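Local coordinates for protein F2 like fibronectin-binding protein (Streptococcus pneumoniae, PDB 5A0N) that probably anchors the pneumococcus covalently to host molecules, acting as a surface adhesin whose N-terminal domain carries an internal thioester, at residues 105-108 with 109-113; 144-147 with 148-151; 80-83 with 84-87; 155-158 with 159-162. All blocks are in the same frame, centred on the assembly; numbering follows the deposited sequence.

Interaction 1. Residues 105-108 with 109-113; sequences AWDT and FSRLS
Ser110 lays its CB over one face of the Trp106 indole, 4.0 Å from the centroid of the six-membered ring and close to its normal, a CH-pi contact. Phe109 meets the same indole obliquely, and Trp106 CE3 lies at the edge of the Phe109 ring. Over a face of that phenyl ring, toward its rim, sits Ser113 OG. The guanidinium of Arg111 receives Asp107 at its edge: NE donates to OD1 over 2.9 Å. The aspartate oxygen lies near the guanidinium plane, but NE comes on the syn side well out of the carboxylate plane, with a bent N-H...O and the planes 83° apart. The aspartate CG is anti to its own backbone N (chi1 -169°), which swings the carboxylate to the arginine. Ser110 OG, between the backbone N and the carbonyl carbon (chi1 64°), points back to the previous turn and donates to Trp106 O at 2.7 Å; it is also hydrogen-bonded to Tyr190 OH. Trp106 O is gripped twice, since Ser110 N reaches it at 2.8 Å from the other face of its plane. Ser113 OG repeats the pattern on Phe109 O at 2.8 Å. Outside the turn, Tyr195 and Tyr190 pack on Trp106, and Arg111 NH1 binds the carbonyls of Leu183 and Phe186. The motif is a largely buried helix turn, with an i to i+4 salt bridge at its more exposed side and serines bonded back to i-4 carbonyls.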
# COMPACT_ATOMS: atom_id res chain seq x y z
N ALA A 105 -13.08 -5.25 -5.72
CA ALA A 105 -12.05 -4.52 -4.95
C ALA A 105 -11.05 -5.46 -4.28
O ALA A 105 -9.86 -5.18 -4.26
CB ALA A 105 -12.70 -3.62 -3.90
N TRP A 106 -11.50 -6.59 -3.77
CA TRP A 106 -10.57 -7.57 -3.21
C TRP A 106 -9.64 -8.12 -4.28
O TRP A 106 -8.44 -8.27 -4.06
CB TRP A 106 -11.34 -8.72 -2.58
CG TRP A 106 -10.52 -9.92 -2.20
CD1 TRP A 106 -10.62 -11.16 -2.76
CD2 TRP A 106 -9.51 -10.02 -1.18
NE1 TRP A 106 -9.76 -12.02 -2.15
CE2 TRP A 106 -9.08 -11.36 -1.16
CE3 TRP A 106 -8.93 -9.11 -0.27
CZ2 TRP A 106 -8.13 -11.82 -0.28
CZ3 TRP A 106 -7.99 -9.58 0.59
CH2 TRP A 106 -7.63 -10.92 0.60
N ASP A 107 -10.19 -8.40 -5.46
CA ASP A 107 -9.39 -8.97 -6.54
C ASP A 107 -8.25 -8.03 -6.93
O ASP A 107 -7.08 -8.43 -6.99
CB ASP A 107 -10.27 -9.30 -7.76
CG ASP A 107 -9.54 -10.14 -8.80
OD1 ASP A 107 -8.74 -11.02 -8.43
OD2 ASP A 107 -9.75 -9.93 -10.01
N THR A 108 -8.57 -6.75 -7.13
CA THR A 108 -7.51 -5.84 -7.55
C THR A 108 -6.50 -5.55 -6.44
O THR A 108 -5.31 -5.55 -6.72
CB THR A 108 -8.05 -4.53 -8.17
OG1 THR A 108 -8.79 -3.79 -7.19
CG2 THR A 108 -8.92 -4.83 -9.39
N PHE A 109 -6.96 -5.34 -5.21
CA PHE A 109 -6.03 -5.09 -4.13
C PHE A 109 -5.15 -6.30 -3.88
O PHE A 109 -3.93 -6.20 -3.73
CB PHE A 109 -6.74 -4.71 -2.81
CG PHE A 109 -5.81 -4.84 -1.65
CD1 PHE A 109 -4.82 -3.89 -1.45
CD2 PHE A 109 -5.83 -5.94 -0.84
CE1 PHE A 109 -3.84 -4.08 -0.49
CE2 PHE A 109 -4.89 -6.11 0.14
CZ PHE A 109 -3.89 -5.16 0.32
N SER A 110 -5.74 -7.48 -3.81
CA SER A 110 -4.96 -8.66 -3.48
C SER A 110 -3.98 -8.99 -4.60
O SER A 110 -2.85 -9.42 -4.32
CB SER A 110 -5.86 -9.86 -3.14
OG SER A 110 -6.65 -10.27 -4.25
N ARG A 111 -4.36 -8.77 -5.86
CA ARG A 111 -3.44 -8.96 -6.98
C ARG A 111 -2.29 -7.93 -6.98
O ARG A 111 -1.13 -8.29 -7.14
CB ARG A 111 -4.20 -8.88 -8.30
CG ARG A 111 -5.00 -10.13 -8.58
CD ARG A 111 -5.85 -10.01 -9.86
NE ARG A 111 -6.45 -11.31 -10.18
CZ ARG A 111 -5.76 -12.31 -10.68
NH1 ARG A 111 -4.53 -12.16 -11.16
NH2 ARG A 111 -6.32 -13.50 -10.75
N LEU A 112 -2.63 -6.66 -6.82
CA LEU A 112 -1.63 -5.62 -6.94
C LEU A 112 -0.62 -5.70 -5.78
O LEU A 112 0.59 -5.57 -6.01
CB LEU A 112 -2.32 -4.25 -6.99
CG LEU A 112 -3.01 -3.95 -8.33
CD1 LEU A 112 -4.00 -2.82 -8.18
CD2 LEU A 112 -1.98 -3.67 -9.40
N SER A 113 -1.10 -5.90 -4.56
CA SER A 113 -0.19 -6.08 -3.44
C SER A 113 0.68 -7.31 -3.61
O SER A 113 1.89 -7.27 -3.30
CB SER A 113 -0.94 -6.04 -2.12
OG SER A 113 -1.87 -7.11 -2.01

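Interaction 2. Residues 144-147 with 148-151; sequences QYEI and WRYT
Trp148 meets two differently turned partners one turn back along the helix, one on a face and one at an edge. Gln144 stacks on one face of the indole, its amide plane within 18° of the ring plane; NE2 sits toward the rim, 3.3 Å from Trp148 CE2, while CG makes a CH-pi contact 3.6 Å from the centroid of the six-membered ring. The bend at chi2 (68°) folds the glutamine amide over the indole, and its OE1 accepts from the backbone N of Cys56. Tyr145 stands almost perpendicular: the indole edge points at the phenol face in a T-shaped pair, with planes at 80° and centroids of the Tyr145 ring and Trp148 six-membered ring 5.1 Å apart. On another side of the same turns, Glu146 and Arg149 run side by side, pointing the same way, and Arg149 NH1 donates to Glu146 OE2 at 2.9 Å. OE2 lies close to the guanidinium plane, while NH1 approaches on the syn side but tilted out of the steeply inclined carboxylate plane. Water 1 donates to the same oxygen at 2.7 Å and hydrogen-bonds to Tyr150 OH at 2.6 Å. Arg180 NE adds a second salt bridge to OE2, so the Glu146 carboxylate probably offsets two neighbouring positive charges, Arg149 and Arg180. Helix 132-152 turns Ile147 and Tyr150 to helix 105-118, Gln144 and Trp148 to strand 55-56, and Glu146 to helix 170-182.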
# COMPACT_ATOMS: atom_id res chain seq x y z
N GLN A 144 0.81 1.56 -5.78
CA GLN A 144 -0.10 2.32 -4.96
C GLN A 144 -1.09 3.12 -5.80
O GLN A 144 -2.27 3.19 -5.47
CB GLN A 144 0.68 3.23 -4.02
CG GLN A 144 -0.19 4.16 -3.17
CD GLN A 144 -0.99 3.42 -2.14
OE1 GLN A 144 -0.52 3.22 -1.00
NE2 GLN A 144 -2.22 3.06 -2.49
N TYR A 145 -0.62 3.80 -6.83
CA TYR A 145 -1.52 4.56 -7.70
C TYR A 145 -2.51 3.63 -8.38
O TYR A 145 -3.69 4.01 -8.52
CB TYR A 145 -0.79 5.46 -8.70
CG TYR A 145 -0.32 6.73 -8.04
CD1 TYR A 145 -1.24 7.74 -7.73
CD2 TYR A 145 1.01 6.93 -7.67
CE1 TYR A 145 -0.84 8.89 -7.05
CE2 TYR A 145 1.41 8.08 -7.00
CZ TYR A 145 0.48 9.05 -6.69
OH TYR A 145 0.82 10.17 -5.99
N GLU A 146 -2.10 2.43 -8.78
CA GLU A 146 -3.05 1.53 -9.40
C GLU A 146 -4.05 0.96 -8.40
O GLU A 146 -5.21 0.77 -8.76
CB GLU A 146 -2.35 0.46 -10.22
CG GLU A 146 -3.23 -0.12 -11.35
CD GLU A 146 -3.55 0.82 -12.49
OE1 GLU A 146 -3.29 2.04 -12.36
OE2 GLU A 146 -4.05 0.34 -13.53
N ILE A 147 -3.64 0.77 -7.14
CA ILE A 147 -4.62 0.43 -6.12
C ILE A 147 -5.68 1.51 -6.03
O ILE A 147 -6.89 1.20 -5.96
CB ILE A 147 -3.92 0.13 -4.78
CG1 ILE A 147 -3.22 -1.22 -4.90
CG2 ILE A 147 -4.88 0.19 -3.59
CD1 ILE A 147 -2.30 -1.58 -3.74
N TRP A 148 -5.26 2.77 -6.03
CA TRP A 148 -6.18 3.91 -5.95
C TRP A 148 -7.05 4.07 -7.20
O TRP A 148 -8.14 4.65 -7.10
CB TRP A 148 -5.40 5.21 -5.70
CG TRP A 148 -4.87 5.34 -4.33
CD1 TRP A 148 -5.38 4.82 -3.20
CD2 TRP A 148 -3.72 6.12 -3.94
NE1 TRP A 148 -4.63 5.24 -2.10
CE2 TRP A 148 -3.58 6.02 -2.55
CE3 TRP A 148 -2.78 6.87 -4.65
CZ2 TRP A 148 -2.56 6.67 -1.85
CZ3 TRP A 148 -1.75 7.45 -3.97
CH2 TRP A 148 -1.65 7.36 -2.58
N ARG A 149 -6.63 3.54 -8.34
CA ARG A 149 -7.53 3.50 -9.50
C ARG A 149 -8.81 2.78 -9.11
O ARG A 149 -9.90 3.20 -9.49
CB ARG A 149 -6.84 2.77 -10.66
CG ARG A 149 -7.75 2.56 -11.86
CD ARG A 149 -7.02 1.88 -12.99
NE ARG A 149 -7.89 1.63 -14.12
CZ ARG A 149 -7.53 0.94 -15.20
NH1 ARG A 149 -6.30 0.53 -15.34
NH2 ARG A 149 -8.41 0.71 -16.17
N TYR A 150 -8.66 1.71 -8.35
CA TYR A 150 -9.79 0.87 -7.95
C TYR A 150 -10.46 1.24 -6.65
O TYR A 150 -11.66 1.00 -6.51
CB TYR A 150 -9.36 -0.60 -8.01
CG TYR A 150 -8.85 -0.99 -9.38
CD1 TYR A 150 -9.72 -1.04 -10.45
CD2 TYR A 150 -7.52 -1.28 -9.62
CE1 TYR A 150 -9.28 -1.36 -11.70
CE2 TYR A 150 -7.05 -1.61 -10.87
CZ TYR A 150 -7.93 -1.64 -11.93
OH TYR A 150 -7.51 -1.96 -13.21
N THR A 151 -9.74 1.83 -5.67
CA THR A 151 -10.39 2.26 -4.45
C THR A 151 -11.10 3.59 -4.62
O THR A 151 -12.09 3.84 -3.94
CB THR A 151 -9.42 2.35 -3.26
OG1 THR A 151 -8.40 3.30 -3.57
CG2 THR A 151 -8.79 1.01 -2.93
O HOH W 1 -4.93 -2.20 -13.61

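Interaction 3. Residues 80-83 with 84-87; sequences DINK and EQYT
A capping box starts helix 83-93, with Asn82 at the N-cap and Gln85 three residues on exchanging bonds between side chain and backbone. Asn82 OD1 accepts from Gln85 N at 2.9 Å, with the donor nearly in line with the side-chain carbonyl (C=O...N angle 175°). The reciprocal bond is looser: Asn82 N donates to Gln85 OE1 at 3.3 Å, lying above the amide plane and away from a lone pair. The asparagine CG sits between the backbone N and the carbonyl carbon (chi1 62°), which folds OD1 over the first turn, whereas the glutamine chain extends beyond CG and carries its amide back to the Ile81-Asn82 backbone. The two amide planes stand 86° apart and the side chains cross at about a right angle. In a capping box of this kind, the side chains stand in for the helical partners that the terminal backbone NH groups lack, and here regular bonding begins at once, with Tyr86 N donating to Asn82 O at 2.9 Å. One residue further on, Lys83 O is gripped from opposite faces of its plane by Thr87 N and by Thr87 OG1, the hydroxyl donating at 2.7 Å. A hydrophobic staple accompanies the cap, joining the residue before it to the fourth after it: Ile81 CD1 touches Tyr86 CB at 3.9 Å and approaches the phenol ring at its edge. Ile81 also packs on Tyr195 and Phe197 of strand 193-200, and the Tyr86 ring stacks with Phe109 of helix 105-118.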
# COMPACT_ATOMS: atom_id res chain seq x y z
N ASP A 80 -4.89 -12.11 8.68
CA ASP A 80 -5.36 -13.20 7.85
C ASP A 80 -6.77 -12.95 7.30
O ASP A 80 -7.69 -13.76 7.45
CB ASP A 80 -5.24 -14.53 8.60
CG ASP A 80 -5.21 -15.76 7.66
OD1 ASP A 80 -5.03 -15.66 6.41
OD2 ASP A 80 -5.38 -16.85 8.21
N ILE A 81 -6.90 -11.83 6.61
CA ILE A 81 -8.18 -11.43 6.10
C ILE A 81 -8.55 -12.19 4.81
O ILE A 81 -7.68 -12.65 4.04
CB ILE A 81 -8.33 -9.92 5.87
CG1 ILE A 81 -7.45 -9.44 4.73
CG2 ILE A 81 -8.08 -9.15 7.15
CD1 ILE A 81 -7.52 -7.96 4.44
N ASN A 82 -9.85 -12.25 4.56
CA ASN A 82 -10.38 -12.80 3.32
C ASN A 82 -11.21 -11.75 2.55
O ASN A 82 -11.26 -10.60 2.95
CB ASN A 82 -11.24 -14.05 3.60
CG ASN A 82 -12.45 -13.77 4.48
OD1 ASN A 82 -12.93 -12.65 4.60
ND2 ASN A 82 -12.97 -14.82 5.07
N LYS A 83 -11.81 -12.16 1.43
CA LYS A 83 -12.54 -11.24 0.58
C LYS A 83 -13.62 -10.47 1.34
O LYS A 83 -13.73 -9.25 1.21
CB LYS A 83 -13.20 -12.00 -0.59
CG LYS A 83 -14.01 -11.11 -1.52
CD LYS A 83 -14.54 -11.86 -2.75
CE LYS A 83 -15.34 -10.96 -3.68
NZ LYS A 83 -15.70 -11.67 -4.95
N GLU A 84 -14.41 -11.20 2.13
CA GLU A 84 -15.53 -10.59 2.84
C GLU A 84 -15.05 -9.59 3.88
O GLU A 84 -15.59 -8.50 4.00
CB GLU A 84 -16.45 -11.64 3.46
CG GLU A 84 -17.09 -12.56 2.42
CD GLU A 84 -16.15 -13.62 1.76
OE1 GLU A 84 -15.06 -14.04 2.32
OE2 GLU A 84 -16.53 -14.07 0.64
N GLN A 85 -14.01 -9.95 4.63
CA GLN A 85 -13.51 -9.02 5.64
C GLN A 85 -12.88 -7.78 5.00
O GLN A 85 -13.13 -6.65 5.43
CB GLN A 85 -12.48 -9.68 6.53
CG GLN A 85 -12.98 -10.83 7.37
CD GLN A 85 -11.79 -11.37 8.11
OE1 GLN A 85 -11.07 -12.23 7.59
NE2 GLN A 85 -11.48 -10.76 9.25
N TYR A 86 -12.06 -7.99 3.98
CA TYR A 86 -11.47 -6.86 3.27
C TYR A 86 -12.55 -5.91 2.76
O TYR A 86 -12.46 -4.70 2.92
CB TYR A 86 -10.59 -7.34 2.11
CG TYR A 86 -10.05 -6.18 1.31
CD1 TYR A 86 -8.94 -5.46 1.73
CD2 TYR A 86 -10.67 -5.76 0.14
CE1 TYR A 86 -8.47 -4.39 1.02
CE2 TYR A 86 -10.21 -4.67 -0.57
CZ TYR A 86 -9.08 -3.98 -0.13
OH TYR A 86 -8.60 -2.88 -0.81
N THR A 87 -13.57 -6.48 2.13
CA THR A 87 -14.59 -5.65 1.47
C THR A 87 -15.34 -4.82 2.53
O THR A 87 -15.60 -3.63 2.34
CB THR A 87 -15.52 -6.55 0.62
OG1 THR A 87 -14.72 -7.27 -0.35
CG2 THR A 87 -16.55 -5.72 -0.10

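Interaction 4. Residues 155-158 with 159-162; sequences RVSS and DTNV
Arg155 bends at chi3 (60°), turning its guanidinium back over Thr160, whose methyl CG2 lies above one face of the flat group, toward its rim. In Ser157, chi1 of 78° places OG between the backbone N and the carbonyl carbon, where it accepts from Asp159 N at 3.2 Å. These torsions bring the side chains onto a tight reversal between Ser157 and Thr160. Its backbone is bound by Ser157 N donating to Thr160 O at 2.9 Å, straight (164°) and in the carbonyl plane; the return bond from Thr160 N is weak. Beyond the turn, Asn161 points toward the 155-158 segment and its ND2 donates to Arg155 O at 2.9 Å. That bond is straight at the hydrogen, yet the nitrogen lies well above the carbonyl plane. Val156 CG2 packs against Asn161 CB, while the same valine also touches Tyr145 of helix 132-152 and residues of helix 162-165. Asp159 OD1 accepts from Thr160 OG1 at 2.9 Å, from above the carboxylate plane, and from water 2. The water also accepts from Arg155 NH2 at 2.9 Å, spanning charges too far apart for a salt bridge. At this exposed site the arginine and the aspartate are bridged by one water, so their attraction is probably modest, and the turn has direct backbone and side-chain hydrogen bonds besides that water-mediated link.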
# COMPACT_ATOMS: atom_id res chain seq x y z
N ARG A 155 -7.24 6.97 -11.84
CA ARG A 155 -6.54 6.41 -12.98
C ARG A 155 -5.52 7.43 -13.47
O ARG A 155 -5.87 8.59 -13.75
CB ARG A 155 -7.53 6.07 -14.09
CG ARG A 155 -6.87 5.41 -15.28
CD ARG A 155 -7.91 4.94 -16.29
NE ARG A 155 -8.76 6.01 -16.84
CZ ARG A 155 -8.42 6.82 -17.84
NH1 ARG A 155 -7.21 6.77 -18.40
NH2 ARG A 155 -9.30 7.71 -18.29
N VAL A 156 -4.26 7.02 -13.49
CA VAL A 156 -3.18 7.88 -13.91
C VAL A 156 -2.67 7.46 -15.29
O VAL A 156 -2.38 6.28 -15.51
CB VAL A 156 -2.03 7.85 -12.86
CG1 VAL A 156 -0.92 8.77 -13.29
CG2 VAL A 156 -2.53 8.24 -11.50
N SER A 157 -2.56 8.43 -16.19
CA SER A 157 -2.07 8.20 -17.55
C SER A 157 -1.56 9.49 -18.15
O SER A 157 -1.62 10.53 -17.51
CB SER A 157 -3.17 7.64 -18.44
OG SER A 157 -4.04 8.72 -18.83
N SER A 158 -1.10 9.44 -19.40
CA SER A 158 -0.58 10.66 -20.03
C SER A 158 -1.67 11.72 -20.28
O SER A 158 -1.31 12.86 -20.54
CB SER A 158 0.19 10.37 -21.32
OG SER A 158 -0.70 9.86 -22.25
N ASP A 159 -2.96 11.36 -20.17
CA ASP A 159 -4.03 12.36 -20.30
C ASP A 159 -5.00 12.43 -19.14
O ASP A 159 -5.98 13.18 -19.21
CB ASP A 159 -4.79 12.25 -21.64
CG ASP A 159 -5.64 11.03 -21.73
OD1 ASP A 159 -5.74 10.29 -20.75
OD2 ASP A 159 -6.21 10.81 -22.83
N THR A 160 -4.72 11.71 -18.04
CA THR A 160 -5.62 11.66 -16.88
C THR A 160 -4.77 11.71 -15.63
O THR A 160 -3.84 10.93 -15.49
CB THR A 160 -6.48 10.38 -16.92
OG1 THR A 160 -7.10 10.26 -18.21
CG2 THR A 160 -7.57 10.45 -15.89
N ASN A 161 -5.09 12.63 -14.71
CA ASN A 161 -4.23 12.86 -13.55
C ASN A 161 -2.78 13.08 -14.00
O ASN A 161 -1.81 12.52 -13.45
CB ASN A 161 -4.35 11.73 -12.53
CG ASN A 161 -5.65 11.79 -11.78
OD1 ASN A 161 -5.94 12.78 -11.11
ND2 ASN A 161 -6.42 10.75 -11.86
N VAL A 162 -2.65 13.95 -14.99
CA VAL A 162 -1.34 14.26 -15.58
C VAL A 162 -0.35 14.81 -14.54
O VAL A 162 0.84 14.54 -14.61
CB VAL A 162 -1.51 15.20 -16.78
CG1 VAL A 162 -0.18 15.67 -17.34
CG2 VAL A 162 -2.35 14.52 -17.86
O HOH W 2 -8.48 8.91 -20.79

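How the interactions relate
The four local contacts all fall within the helical insertion domain, and they form a chain of contacts, 3 to 1 to 2 to 4. Interaction 1 joins 2 and 3: its centre is 9 Å from that of interaction 2, where Leu112 CD1 meets Ile147 CG1 at 3.7 Å, and 11 Å from that of interaction 3, where Trp106 CE3 lies 3.4 Å from Tyr86 CB. Interaction 4 touches interaction 2, with Tyr145 CD1 and Val156 CG2 4.0 Å apart. Interactions 1 and 2 are buried, 3 partly so, and 4 lies at the surface. Gln144 of interaction 2 accepts from the backbone N of Cys56, the only cysteine of the chain and so probably that of the thioester, which places interaction 2 beside the reactive site.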